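Local coordinates for protein 4-alpha-glucanotransferase (Corynebacterium glutamicum, PDB 5B68) that belongs to the amylomaltase (MalQ) family of enzymes, pairing an N-terminal beta-sandwich domain with a TIM-barrel domain, at residues R4-E9 with P52-I57; H90-S95 with N151-E156; I253-Q258 with S307-N312; A589-D594 with L619-R624. All blocks are in the same frame, centred on the assembly; numbering follows the deposited sequence.

How the interactions relate
The four contacts are well separated: the closest pair, interactions 1 and 2, have nearest atoms about 17 Å apart, and the farthest, interactions 2 and 4, have centres about 73 Å apart. None shares a helix or strand with another. Interactions 1, 3 and 4 are partly buried; only interaction 2 is a surface contact. Interaction 1 joins two helices near the N-terminus, mainly through apolar side chains and without a hydrogen bond. Interaction 2, in the beta sandwich, relies on a flat stack, a water and a sulfate. Interactions 3 and 4 both belong to the TIM-barrel part of the enzyme, and each turns on one arginine-carboxylate pair: side-on to two oxygens in 253-258 with 307-312, end-on to one oxygen in 589-594 with 619-624.

Interaction 1. Residues R4-E9 with P52-I57; sequences RRFLNE and PNDDAI
Ile-57 reaches Phe-6 because its CG2 methyl stands anti to its own backbone N while CG1 lies anti to the carbonyl carbon (chi1 -74°), and Phe-6 holds its ring anti to the carbonyl carbon (chi1 -63°). The CG2 methyl therefore lands against the helix backbone, 3.4 Å from Phe-6 O, and also meets Phe-6 CB at 3.6 Å. The other branch of the isoleucine runs toward Leu-7, where CD1 approaches Leu-7 CG at 3.9 Å. Farther out, the carboxylate of Asp-54 crosses the Phe-6 side chain at about a right angle, its CG 4.0 Å from Phe-6 CD2, with the two planes 63° apart. Within its own segment, Arg-5 CD sits 3.7 Å above the Phe-6 ring plane, over the centre. No hydrogen bond spans the two segments, which fits the apolar character of the buried part. Leu-7 also touches Asp-32 and Leu-35 of helix 32-41, and Arg-4 forms a salt bridge with Asp-32; Ile-57 rests on Leu-46. With Asn-53 as N-cap of the second helix, the arrangement is helix-to-helix packing between the first turns of helices 5-13 and 54-69, in a small N-terminal helical cluster that helix 32-41 joins.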
loop_
_atom_site.group_PDB
_atom_site.type_symbol
_atom_site.label_atom_id
_atom_site.label_comp_id
_atom_site.label_asym_id
_atom_site.label_seq_id
_atom_site.Cartn_x
_atom_site.Cartn_y
_atom_site.Cartn_z
ATOM N N ARG A 4 33.955 16.600 -5.751
ATOM C CA ARG A 4 32.776 15.845 -6.155
ATOM C C ARG A 4 33.138 14.365 -6.291
ATOM O O ARG A 4 32.335 13.523 -5.930
ATOM C CB ARG A 4 32.175 16.408 -7.438
ATOM C CG ARG A 4 30.844 15.759 -7.888
ATOM C CD ARG A 4 29.728 15.650 -6.831
ATOM N NE ARG A 4 28.547 15.036 -7.470
ATOM C CZ ARG A 4 27.332 15.574 -7.608
ATOM N NH1 ARG A 4 26.399 14.868 -8.247
ATOM N NH2 ARG A 4 26.986 16.768 -7.096
ATOM N N ARG A 5 34.361 14.033 -6.656
ATOM C CA ARG A 5 34.684 12.623 -6.789
ATOM C C ARG A 5 34.515 11.843 -5.480
ATOM O O ARG A 5 34.052 10.735 -5.492
ATOM C CB ARG A 5 36.068 12.412 -7.417
ATOM C CG ARG A 5 37.247 12.631 -6.506
ATOM C CD ARG A 5 37.864 11.297 -6.136
ATOM N NE ARG A 5 39.306 11.231 -6.350
ATOM C CZ ARG A 5 40.011 10.099 -6.352
ATOM N NH1 ARG A 5 41.314 10.125 -6.555
ATOM N NH2 ARG A 5 39.413 8.942 -6.161
ATOM N N PHE A 6 34.885 12.435 -4.365
ATOM C CA PHE A 6 34.770 11.796 -3.060
ATOM C C PHE A 6 33.293 11.783 -2.648
ATOM O O PHE A 6 32.829 10.820 -2.077
ATOM C CB PHE A 6 35.653 12.525 -2.008
ATOM C CG PHE A 6 37.138 12.466 -2.324
ATOM C CD1 PHE A 6 37.817 11.249 -2.315
ATOM C CD2 PHE A 6 37.847 13.623 -2.682
ATOM C CE1 PHE A 6 39.181 11.166 -2.635
ATOM C CE2 PHE A 6 39.205 13.546 -3.004
ATOM C CZ PHE A 6 39.878 12.330 -2.958
ATOM N N LEU A 7 32.543 12.850 -2.912
ATOM C CA LEU A 7 31.133 12.845 -2.619
ATOM C C LEU A 7 30.368 11.774 -3.416
ATOM O O LEU A 7 29.512 11.077 -2.870
ATOM C CB LEU A 7 30.476 14.203 -2.899
ATOM C CG LEU A 7 29.826 15.027 -1.820
ATOM C CD1 LEU A 7 28.913 16.066 -2.493
ATOM C CD2 LEU A 7 29.055 14.180 -0.828
ATOM N N ASN A 8 30.665 11.642 -4.689
ATOM C CA ASN A 8 30.114 10.538 -5.514
ATOM C C ASN A 8 30.480 9.164 -4.968
ATOM O O ASN A 8 29.631 8.249 -4.921
ATOM C CB ASN A 8 30.609 10.610 -6.973
ATOM C CG ASN A 8 29.979 11.743 -7.739
ATOM O OD1 ASN A 8 29.002 12.314 -7.314
ATOM N ND2 ASN A 8 30.603 12.118 -8.851
ATOM N N GLU A 9 31.712 9.021 -4.503
ATOM C CA GLU A 9 32.133 7.759 -3.959
ATOM C C GLU A 9 31.291 7.435 -2.739
ATOM O O GLU A 9 30.824 6.290 -2.601
ATOM C CB GLU A 9 33.615 7.762 -3.587
ATOM C CG GLU A 9 34.183 6.377 -3.282
ATOM C CD GLU A 9 35.691 6.383 -2.981
ATOM O OE1 GLU A 9 36.191 5.344 -2.557
ATOM O OE2 GLU A 9 36.369 7.403 -3.163
ATOM N N PRO A 52 30.618 20.109 4.075
ATOM C CA PRO A 52 31.814 19.330 4.468
ATOM C C PRO A 52 33.004 19.376 3.511
ATOM O O PRO A 52 32.847 19.448 2.304
ATOM C CB PRO A 52 31.294 17.899 4.600
ATOM C CG PRO A 52 30.272 17.799 3.562
ATOM C CD PRO A 52 29.527 19.079 3.700
ATOM N N ASN A 53 34.195 19.337 4.093
ATOM C CA ASN A 53 35.457 19.308 3.371
ATOM C C ASN A 53 35.886 17.927 2.881
ATOM O O ASN A 53 35.295 16.927 3.255
ATOM C CB ASN A 53 36.562 19.962 4.202
ATOM C CG ASN A 53 36.890 19.188 5.460
ATOM O OD1 ASN A 53 36.984 19.760 6.530
ATOM N ND2 ASN A 53 37.104 17.902 5.328
ATOM N N ASP A 54 36.901 17.881 2.022
ATOM C CA ASP A 54 37.317 16.612 1.440
ATOM C C ASP A 54 37.798 15.595 2.475
ATOM O O ASP A 54 37.513 14.405 2.304
ATOM C CB ASP A 54 38.379 16.805 0.356
ATOM C CG ASP A 54 37.803 17.270 -0.984
ATOM O OD1 ASP A 54 36.561 17.339 -1.176
ATOM O OD2 ASP A 54 38.640 17.563 -1.872
ATOM N N ASP A 55 38.533 16.047 3.508
ATOM C CA ASP A 55 38.901 15.191 4.640
ATOM C C ASP A 55 37.728 14.468 5.265
ATOM O O ASP A 55 37.819 13.275 5.463
ATOM C CB ASP A 55 39.631 15.949 5.778
ATOM C CG ASP A 55 41.096 16.210 5.475
ATOM O OD1 ASP A 55 41.599 15.754 4.422
ATOM O OD2 ASP A 55 41.749 16.895 6.301
ATOM N N ALA A 56 36.624 15.162 5.555
ATOM C CA ALA A 56 35.540 14.588 6.307
ATOM C C ALA A 56 34.815 13.522 5.429
ATOM O O ALA A 56 34.250 12.560 5.939
ATOM C CB ALA A 56 34.545 15.677 6.757
ATOM N N ILE A 57 34.781 13.770 4.122
ATOM C CA ILE A 57 34.101 12.854 3.197
ATOM C C ILE A 57 34.972 11.642 3.080
ATOM O O ILE A 57 34.478 10.518 3.147
ATOM C CB ILE A 57 33.831 13.509 1.835
ATOM C CG1 ILE A 57 32.685 14.508 1.940
ATOM C CG2 ILE A 57 33.431 12.496 0.781
ATOM C CD1 ILE A 57 32.704 15.471 0.791
#

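Interaction 2. Residues H90-S95 with N151-E156; sequences HVHDGS and NERSAE. With SO4 (sulfate ion), chain M.
Stacking dominates between His-92 and Arg-153: the guanidinium lies flat over one face of the imidazole, centres of the two groups 3.7 Å apart and planes 8° from parallel. The arginine chain is extended as far as CG and CD and then bends at chi3 (-68°), which lays its end on the ring, and CD adds a CH-pi contact to the same face. Trp-128 meets the histidine edge-to-face.

Among the hydrogen bonds, the link across the segments from Arg-153 NH2 to Ser-95 OG is weak, at 3.3 Å. Ser-95 is set by a type II beta turn from His-92 to Ser-95, a surface turn of the MalQ N-terminal beta sandwich that follows strand 86-92: His-92 O accepts from Ser-95 N at 2.9 Å and from Ser-95 OG at 2.7 Å. Strand 153-162 supplies the arginine, although the two strands are not paired with each other. A water bridges them more firmly, accepting from Arg-153 NE at 2.7 Å and also from His-92 N.

A sulfate, probably from the crystallisation liquor, gathers donors at the guanidinium edge. Arg-153 NH2 donates to sulfate O3 at 2.8 Å, nearly straight (167°), and NH1 of Arg-153 to sulfate O4 at 2.9 Å. The amide of Asn-151 adds a neutral hydrogen bond, from ND2 to the same O3 at 3.0 Å. Arg-153 NH1 also forms a salt bridge with Glu-152 OE2.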
loop_
_atom_site.group_PDB
_atom_site.type_symbol
_atom_site.label_atom_id
_atom_site.label_comp_id
_atom_site.label_asym_id
_atom_site.label_seq_id
_atom_site.Cartn_x
_atom_site.Cartn_y
_atom_site.Cartn_z
ATOM N N HIS A 90 32.813 -11.855 9.891
ATOM C CA HIS A 90 34.005 -11.209 10.392
ATOM C C HIS A 90 34.176 -11.569 11.853
ATOM O O HIS A 90 33.243 -11.422 12.662
ATOM C CB HIS A 90 33.922 -9.714 10.219
ATOM C CG HIS A 90 33.761 -9.308 8.793
ATOM N ND1 HIS A 90 34.789 -9.418 7.880
ATOM C CD2 HIS A 90 32.678 -8.944 8.091
ATOM C CE1 HIS A 90 34.367 -9.035 6.691
ATOM N NE2 HIS A 90 33.083 -8.773 6.783
ATOM N N VAL A 91 35.371 -12.066 12.199
ATOM C CA VAL A 91 35.738 -12.394 13.598
ATOM C C VAL A 91 37.146 -11.831 13.911
ATOM O O VAL A 91 37.937 -11.559 12.988
ATOM C CB VAL A 91 35.739 -13.906 13.877
ATOM C CG1 VAL A 91 34.356 -14.486 13.816
ATOM C CG2 VAL A 91 36.679 -14.649 12.923
ATOM N N HIS A 92 37.475 -11.666 15.200
ATOM C CA HIS A 92 38.873 -11.332 15.563
ATOM C C HIS A 92 39.794 -12.437 14.974
ATOM O O HIS A 92 39.503 -13.604 15.084
ATOM C CB HIS A 92 39.037 -11.323 17.057
ATOM C CG HIS A 92 38.299 -10.231 17.749
ATOM N ND1 HIS A 92 37.362 -9.429 17.127
ATOM C CD2 HIS A 92 38.314 -9.843 19.044
ATOM C CE1 HIS A 92 36.838 -8.591 18.014
ATOM N NE2 HIS A 92 37.401 -8.825 19.180
ATOM N N ASP A 93 40.840 -12.042 14.294
ATOM C CA ASP A 93 41.671 -12.981 13.551
ATOM C C ASP A 93 42.254 -14.065 14.489
ATOM O O ASP A 93 42.690 -13.767 15.575
ATOM C CB ASP A 93 42.748 -12.232 12.801
ATOM C CG ASP A 93 43.539 -13.113 11.852
ATOM O OD1 ASP A 93 42.976 -13.902 11.057
ATOM O OD2 ASP A 93 44.742 -12.929 11.841
ATOM N N GLY A 94 42.025 -15.324 14.146
ATOM C CA GLY A 94 42.431 -16.416 15.007
ATOM C C GLY A 94 41.435 -16.873 16.039
ATOM O O GLY A 94 41.676 -17.867 16.687
ATOM N N SER A 95 40.278 -16.202 16.176
ATOM C CA SER A 95 39.231 -16.705 17.054
ATOM C C SER A 95 38.230 -17.547 16.189
ATOM O O SER A 95 38.294 -17.452 14.924
ATOM C CB SER A 95 38.585 -15.491 17.793
ATOM O OG SER A 95 37.816 -14.735 16.858
ATOM N N ASN A 151 34.241 -17.307 20.592
ATOM C CA ASN A 151 34.515 -17.270 22.050
ATOM C C ASN A 151 33.388 -16.584 22.757
ATOM O O ASN A 151 32.262 -17.045 22.617
ATOM C CB ASN A 151 35.869 -16.700 22.338
ATOM C CG ASN A 151 36.976 -17.556 21.744
ATOM O OD1 ASN A 151 36.803 -18.767 21.624
ATOM N ND2 ASN A 151 38.098 -16.911 21.288
ATOM N N GLU A 152 33.644 -15.537 23.531
ATOM C CA GLU A 152 32.583 -14.868 24.255
ATOM C C GLU A 152 31.791 -13.782 23.439
ATOM O O GLU A 152 30.916 -13.105 23.978
ATOM C CB GLU A 152 33.143 -14.246 25.544
ATOM C CG GLU A 152 33.758 -12.865 25.406
ATOM C CD GLU A 152 35.186 -12.813 24.847
ATOM O OE1 GLU A 152 35.816 -13.879 24.483
ATOM O OE2 GLU A 152 35.670 -11.640 24.787
ATOM N N ARG A 153 32.152 -13.582 22.179
ATOM C CA ARG A 153 31.407 -12.699 21.313
ATOM C C ARG A 153 30.340 -13.521 20.593
ATOM O O ARG A 153 30.533 -14.717 20.229
ATOM C CB ARG A 153 32.324 -12.024 20.327
ATOM C CG ARG A 153 33.336 -11.106 20.956
ATOM C CD ARG A 153 34.366 -10.568 19.948
ATOM N NE ARG A 153 35.276 -11.629 19.446
ATOM C CZ ARG A 153 36.249 -12.203 20.148
ATOM N NH1 ARG A 153 36.486 -11.817 21.405
ATOM N NH2 ARG A 153 36.974 -13.213 19.609
ATOM N N SER A 154 29.164 -12.923 20.440
ATOM C CA SER A 154 28.085 -13.568 19.718
ATOM C C SER A 154 27.372 -12.532 18.829
ATOM O O SER A 154 27.437 -11.329 19.061
ATOM C CB SER A 154 27.123 -14.303 20.653
ATOM O OG SER A 154 26.438 -13.379 21.467
ATOM N N ALA A 155 26.716 -13.045 17.789
ATOM C CA ALA A 155 25.961 -12.196 16.828
ATOM C C ALA A 155 24.847 -13.031 16.212
ATOM O O ALA A 155 24.889 -14.288 16.215
ATOM C CB ALA A 155 26.843 -11.632 15.727
ATOM N N GLU A 156 23.825 -12.349 15.688
ATOM C CA GLU A 156 22.764 -13.076 14.996
ATOM C C GLU A 156 22.266 -12.143 13.885
ATOM O O GLU A 156 22.421 -10.937 13.979
ATOM C CB GLU A 156 21.595 -13.449 15.912
ATOM C CG GLU A 156 20.927 -12.276 16.585
ATOM C CD GLU A 156 19.667 -12.748 17.286
ATOM O OE1 GLU A 156 18.544 -12.536 16.751
ATOM O OE2 GLU A 156 19.829 -13.458 18.288
HETATM S S SO4 M . 39.225 -13.690 22.667
HETATM O O1 SO4 M . 38.280 -14.519 23.467
HETATM O O2 SO4 M . 40.611 -13.906 23.115
HETATM O O3 SO4 M . 39.135 -14.055 21.211
HETATM O O4 SO4 M . 38.968 -12.251 22.928
HETATM O O HOH W 1 35.235 -12.480 16.844
#

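Interaction 3. Residues I253-Q258 with S307-N312; sequences IPEFNQ and SEREAN
Arg-309 grips the carboxylate of Glu-255 side-on, giving one nitrogen to each oxygen. NE donates to Glu-255 OE2 at 2.9 Å in an almost straight bond (170°), and NH2 of Arg-309 donates to Glu-255 OE1 at 3.0 Å. Both oxygens use their syn lone pairs, and the two flat groups are nearly coplanar, 10° apart, so the salt bridge restrains rotation of the guanidinium as well as its position. To get there the arginine chain folds at chi2 (-79°) and again at chi3, and the glutamate bends at its own chi2; the two side chains come from opposite directions. The remaining arginine nitrogen, NH1, has a second acidic partner in Glu-365, a salt bridge that leaves the guanidinium held between two carboxylates.

Over one face of that guanidinium lies the ring of Pro-254, which crosses the arginine at about a right angle. Its CG sits 3.6 Å above the guanidinium plane, over the centre, and Pro-254 CD is 3.4 Å from Arg-309 NH2. The proline opens the 3-10 segment 254-258, whose turns are marked by a 2.9 Å bond from Phe-256 N to Ile-253 O and an equal one from Gln-258 N to Glu-255 O.

Around this pair, Ile-300 of helix 286-301 packs on both Ile-253 and Glu-255, while Trp-361 and Leu-362 of helix 349-376 touch Arg-309 and Ile-253 respectively. The contact thus ties the loop leading into helix 261-277 to the first turns of helix 307-338, with helices 286-301 and 349-376 packing against it.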
loop_
_atom_site.group_PDB
_atom_site.type_symbol
_atom_site.label_atom_id
_atom_site.label_comp_id
_atom_site.label_asym_id
_atom_site.label_seq_id
_atom_site.Cartn_x
_atom_site.Cartn_y
_atom_site.Cartn_z
ATOM N N ILE A 253 -20.536 -5.886 17.623
ATOM C CA ILE A 253 -19.646 -6.384 18.654
ATOM C C ILE A 253 -20.491 -7.274 19.617
ATOM O O ILE A 253 -21.499 -6.800 20.129
ATOM C CB ILE A 253 -18.960 -5.240 19.421
ATOM C CG1 ILE A 253 -18.185 -4.249 18.528
ATOM C CG2 ILE A 253 -18.041 -5.844 20.492
ATOM C CD1 ILE A 253 -17.912 -2.883 19.163
ATOM N N PRO A 254 -20.094 -8.520 19.891
ATOM C CA PRO A 254 -20.955 -9.333 20.757
ATOM C C PRO A 254 -21.292 -8.663 22.110
ATOM O O PRO A 254 -22.428 -8.770 22.560
ATOM C CB PRO A 254 -20.134 -10.602 20.987
ATOM C CG PRO A 254 -19.413 -10.768 19.679
ATOM C CD PRO A 254 -19.031 -9.362 19.282
ATOM N N GLU A 255 -20.358 -7.921 22.679
ATOM C CA GLU A 255 -20.575 -7.313 24.009
ATOM C C GLU A 255 -21.516 -6.093 23.945
ATOM O O GLU A 255 -22.000 -5.626 25.002
ATOM C CB GLU A 255 -19.243 -6.929 24.691
ATOM C CG GLU A 255 -18.396 -8.104 25.210
ATOM C CD GLU A 255 -17.769 -8.903 24.081
ATOM O OE1 GLU A 255 -17.444 -8.264 23.043
ATOM O OE2 GLU A 255 -17.627 -10.142 24.172
ATOM N N PHE A 256 -21.788 -5.566 22.738
ATOM C CA PHE A 256 -22.767 -4.494 22.527
ATOM C C PHE A 256 -24.102 -4.854 23.192
ATOM O O PHE A 256 -24.775 -4.006 23.829
ATOM C CB PHE A 256 -23.033 -4.278 21.036
ATOM C CG PHE A 256 -24.117 -3.273 20.744
ATOM C CD1 PHE A 256 -23.827 -1.938 20.703
ATOM C CD2 PHE A 256 -25.422 -3.688 20.521
ATOM C CE1 PHE A 256 -24.821 -1.011 20.451
ATOM C CE2 PHE A 256 -26.420 -2.763 20.267
ATOM C CZ PHE A 256 -26.116 -1.427 20.241
ATOM N N ASN A 257 -24.432 -6.132 23.078
ATOM C CA ASN A 257 -25.705 -6.637 23.541
ATOM C C ASN A 257 -25.809 -6.701 25.050
ATOM O O ASN A 257 -26.891 -6.931 25.558
ATOM C CB ASN A 257 -25.963 -7.995 22.905
ATOM C CG ASN A 257 -25.924 -7.905 21.382
ATOM O OD1 ASN A 257 -26.678 -7.125 20.817
ATOM N ND2 ASN A 257 -24.968 -8.594 20.730
ATOM N N GLN A 258 -24.693 -6.492 25.759
ATOM C CA GLN A 258 -24.694 -6.430 27.210
ATOM C C GLN A 258 -24.948 -5.038 27.704
ATOM O O GLN A 258 -25.125 -4.831 28.902
ATOM C CB GLN A 258 -23.343 -6.969 27.773
ATOM C CG GLN A 258 -23.138 -8.476 27.592
ATOM C CD GLN A 258 -21.672 -8.903 27.765
ATOM O OE1 GLN A 258 -20.975 -8.393 28.647
ATOM N NE2 GLN A 258 -21.203 -9.858 26.941
ATOM N N SER A 307 -15.505 -16.144 28.917
ATOM C CA SER A 307 -14.154 -16.661 28.963
ATOM C C SER A 307 -13.672 -17.098 27.576
ATOM O O SER A 307 -12.477 -17.028 27.321
ATOM C CB SER A 307 -14.065 -17.798 29.967
ATOM O OG SER A 307 -14.785 -18.885 29.445
ATOM N N GLU A 308 -14.565 -17.534 26.676
ATOM C CA GLU A 308 -14.126 -17.893 25.316
ATOM C C GLU A 308 -13.654 -16.604 24.614
ATOM O O GLU A 308 -12.553 -16.556 24.070
ATOM C CB GLU A 308 -15.197 -18.614 24.500
ATOM C CG GLU A 308 -14.670 -19.055 23.123
ATOM C CD GLU A 308 -15.562 -20.048 22.383
ATOM O OE1 GLU A 308 -15.036 -20.846 21.565
ATOM O OE2 GLU A 308 -16.789 -20.029 22.599
ATOM N N ARG A 309 -14.459 -15.558 24.737
ATOM C CA ARG A 309 -14.145 -14.229 24.174
ATOM C C ARG A 309 -12.863 -13.642 24.756
ATOM O O ARG A 309 -12.020 -13.142 24.003
ATOM C CB ARG A 309 -15.289 -13.234 24.393
ATOM C CG ARG A 309 -16.544 -13.567 23.619
ATOM C CD ARG A 309 -16.464 -13.163 22.191
ATOM N NE ARG A 309 -16.465 -11.699 22.069
ATOM C CZ ARG A 309 -16.083 -11.082 20.954
ATOM N NH1 ARG A 309 -15.734 -11.817 19.905
ATOM N NH2 ARG A 309 -16.057 -9.770 20.869
ATOM N N GLU A 310 -12.710 -13.709 26.077
ATOM C CA GLU A 310 -11.464 -13.239 26.717
ATOM C C GLU A 310 -10.241 -13.985 26.187
ATOM O O GLU A 310 -9.260 -13.341 25.906
ATOM C CB GLU A 310 -11.494 -13.365 28.238
ATOM C CG GLU A 310 -10.226 -12.944 28.961
ATOM C CD GLU A 310 -9.946 -11.472 28.978
ATOM O OE1 GLU A 310 -8.895 -11.121 29.552
ATOM O OE2 GLU A 310 -10.710 -10.633 28.425
ATOM N N ALA A 311 -10.317 -15.302 26.041
ATOM C CA ALA A 311 -9.191 -16.094 25.577
ATOM C C ALA A 311 -8.851 -15.808 24.120
ATOM O O ALA A 311 -7.728 -15.900 23.731
ATOM C CB ALA A 311 -9.457 -17.595 25.744
ATOM N N ASN A 312 -9.856 -15.492 23.330
ATOM C CA ASN A 312 -9.637 -14.989 21.983
ATOM C C ASN A 312 -8.913 -13.648 21.959
ATOM O O ASN A 312 -7.968 -13.463 21.184
ATOM C CB ASN A 312 -10.967 -14.851 21.273
ATOM C CG ASN A 312 -11.189 -15.977 20.365
ATOM O OD1 ASN A 312 -11.742 -17.010 20.754
ATOM N ND2 ASN A 312 -10.664 -15.844 19.162
#

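Interaction 4. Residues A589-D594 with L619-R624; sequences AELAED and LERDQR
Asp-594 OD2 receives two bonds from one guanidinium: Arg-621 NH1 and NH2 both donate to it, each at 2.9 Å. The grip is end-on and forked, and both bonds are bent as a result, the one from NH1 having an N-H...acceptor angle of 141°. NH2 arrives nearly along the C-O axis and NH1 on the anti side, while the carboxylate and guanidinium stay nearly coplanar, 7° apart. Arg-621 runs out extended through its first two torsions and turns only at chi3 (-76°), which delivers the guanidinium end-first to the helix. At the same edge, near the guanidinium plane, Leu-591 O lies 3.3 Å from Arg-621 NH1, and Leu-591 CD2 approaches NH1 of Arg-621 at 4.0 Å.

The second oxygen of the aspartate, OD1, accepts from Gln-598, and Arg-621 NH2 also bonds to Leu-569 O, so both charged groups have further partners. Arg-624 bonds back within the loop: its NE donates to Arg-621 O at 2.9 Å, in the carbonyl plane and on a lone pair, and its NH1 bonds to Gln-598 as well. A backbone bond from Gln-623 N to Glu-620 O, 2.9 Å long, closes the turn that carries Arg-621. The arrangement is a helix-to-loop salt bridge, in which the connection between helices 587-607 and 627-639 folds back onto the first of them, in the 4-alpha-glucanotransferase part of the chain, whose fold is of the TIM-barrel type.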
loop_
_atom_site.group_PDB
_atom_site.type_symbol
_atom_site.label_atom_id
_atom_site.label_comp_id
_atom_site.label_asym_id
_atom_site.label_seq_id
_atom_site.Cartn_x
_atom_site.Cartn_y
_atom_site.Cartn_z
ATOM N N ALA A 589 -9.326 22.835 -26.296
ATOM C CA ALA A 589 -8.289 22.116 -27.004
ATOM C C ALA A 589 -8.094 20.753 -26.319
ATOM O O ALA A 589 -7.847 19.756 -26.996
ATOM C CB ALA A 589 -7.004 22.925 -26.988
ATOM N N GLU A 590 -8.231 20.759 -24.992
ATOM C CA GLU A 590 -8.148 19.545 -24.178
ATOM C C GLU A 590 -9.334 18.624 -24.446
ATOM O O GLU A 590 -9.142 17.441 -24.608
ATOM C CB GLU A 590 -8.072 19.874 -22.698
ATOM C CG GLU A 590 -6.732 20.508 -22.316
ATOM C CD GLU A 590 -5.651 19.493 -21.968
ATOM O OE1 GLU A 590 -4.857 19.773 -21.047
ATOM O OE2 GLU A 590 -5.582 18.419 -22.591
ATOM N N LEU A 591 -10.538 19.174 -24.466
ATOM C CA LEU A 591 -11.751 18.368 -24.746
ATOM C C LEU A 591 -11.615 17.755 -26.144
ATOM O O LEU A 591 -11.996 16.582 -26.368
ATOM C CB LEU A 591 -13.031 19.209 -24.587
ATOM C CG LEU A 591 -13.481 19.558 -23.176
ATOM C CD1 LEU A 591 -14.539 20.665 -23.123
ATOM C CD2 LEU A 591 -14.004 18.304 -22.476
ATOM N N ALA A 592 -11.033 18.508 -27.093
ATOM C CA ALA A 592 -10.897 17.989 -28.428
ATOM C C ALA A 592 -9.896 16.878 -28.500
ATOM O O ALA A 592 -10.079 15.909 -29.237
ATOM C CB ALA A 592 -10.609 19.087 -29.443
ATOM N N GLU A 593 -8.831 16.970 -27.714
ATOM C CA GLU A 593 -7.813 15.880 -27.668
ATOM C C GLU A 593 -8.411 14.598 -27.062
ATOM O O GLU A 593 -8.157 13.489 -27.537
ATOM C CB GLU A 593 -6.613 16.321 -26.802
ATOM C CG GLU A 593 -5.269 16.123 -27.492
ATOM C CD GLU A 593 -4.246 17.133 -26.986
ATOM O OE1 GLU A 593 -4.025 17.172 -25.738
ATOM O OE2 GLU A 593 -3.703 17.905 -27.826
ATOM N N ASP A 594 -9.122 14.808 -25.963
ATOM C CA ASP A 594 -9.896 13.786 -25.263
ATOM C C ASP A 594 -10.904 13.060 -26.192
ATOM O O ASP A 594 -10.794 11.849 -26.377
ATOM C CB ASP A 594 -10.572 14.419 -24.053
ATOM C CG ASP A 594 -11.604 13.504 -23.421
ATOM O OD1 ASP A 594 -11.178 12.443 -22.837
ATOM O OD2 ASP A 594 -12.821 13.844 -23.498
ATOM N N LEU A 619 -17.410 11.483 -35.000
ATOM C CA LEU A 619 -18.691 11.605 -34.317
ATOM C C LEU A 619 -18.669 12.660 -33.203
ATOM O O LEU A 619 -17.686 12.782 -32.527
ATOM C CB LEU A 619 -19.088 10.244 -33.712
ATOM C CG LEU A 619 -20.025 9.228 -34.413
ATOM C CD1 LEU A 619 -20.224 9.420 -35.909
ATOM C CD2 LEU A 619 -19.616 7.795 -34.092
ATOM N N GLU A 620 -19.784 13.333 -32.997
ATOM C CA GLU A 620 -19.951 14.222 -31.879
ATOM C C GLU A 620 -20.011 13.376 -30.640
ATOM O O GLU A 620 -20.394 12.228 -30.694
ATOM C CB GLU A 620 -21.250 14.987 -31.993
ATOM C CG GLU A 620 -21.281 15.979 -33.133
ATOM C CD GLU A 620 -21.463 17.390 -32.645
ATOM O OE1 GLU A 620 -20.775 18.277 -33.183
ATOM O OE2 GLU A 620 -22.281 17.609 -31.719
ATOM N N ARG A 621 -19.626 13.964 -29.529
ATOM C CA ARG A 621 -19.536 13.247 -28.259
ATOM C C ARG A 621 -20.846 12.578 -27.884
ATOM O O ARG A 621 -20.848 11.453 -27.383
ATOM C CB ARG A 621 -19.128 14.185 -27.136
ATOM C CG ARG A 621 -18.629 13.462 -25.883
ATOM C CD ARG A 621 -18.261 14.450 -24.784
ATOM N NE ARG A 621 -16.977 15.079 -25.078
ATOM C CZ ARG A 621 -15.775 14.590 -24.781
ATOM N NH1 ARG A 621 -14.711 15.302 -25.098
ATOM N NH2 ARG A 621 -15.628 13.424 -24.097
ATOM N N ASP A 622 -21.959 13.266 -28.119
ATOM C CA ASP A 622 -23.250 12.722 -27.735
ATOM C C ASP A 622 -23.890 11.856 -28.850
ATOM O O ASP A 622 -25.028 11.442 -28.708
ATOM C CB ASP A 622 -24.169 13.849 -27.190
ATOM C CG ASP A 622 -24.697 14.784 -28.285
ATOM O OD1 ASP A 622 -24.156 14.746 -29.425
ATOM O OD2 ASP A 622 -25.650 15.554 -27.990
ATOM N N GLN A 623 -23.114 11.548 -29.879
ATOM C CA GLN A 623 -23.516 10.672 -30.969
ATOM C C GLN A 623 -22.872 9.275 -30.992
ATOM O O GLN A 623 -22.878 8.640 -32.022
ATOM C CB GLN A 623 -23.240 11.360 -32.302
ATOM C CG GLN A 623 -24.067 12.604 -32.548
ATOM C CD GLN A 623 -23.593 13.405 -33.749
ATOM O OE1 GLN A 623 -22.674 13.011 -34.460
ATOM N NE2 GLN A 623 -24.236 14.543 -33.984
ATOM N N ARG A 624 -22.275 8.827 -29.894
ATOM C CA ARG A 624 -21.451 7.583 -29.885
ATOM C C ARG A 624 -22.202 6.372 -29.288
ATOM O O ARG A 624 -21.702 5.248 -29.336
ATOM C CB ARG A 624 -20.130 7.834 -29.109
ATOM C CG ARG A 624 -19.265 8.935 -29.744
ATOM C CD ARG A 624 -18.075 9.426 -28.913
ATOM N NE ARG A 624 -18.486 9.730 -27.549
ATOM C CZ ARG A 624 -17.654 9.746 -26.489
ATOM N NH1 ARG A 624 -16.373 9.506 -26.623
ATOM N NH2 ARG A 624 -18.127 10.028 -25.314
#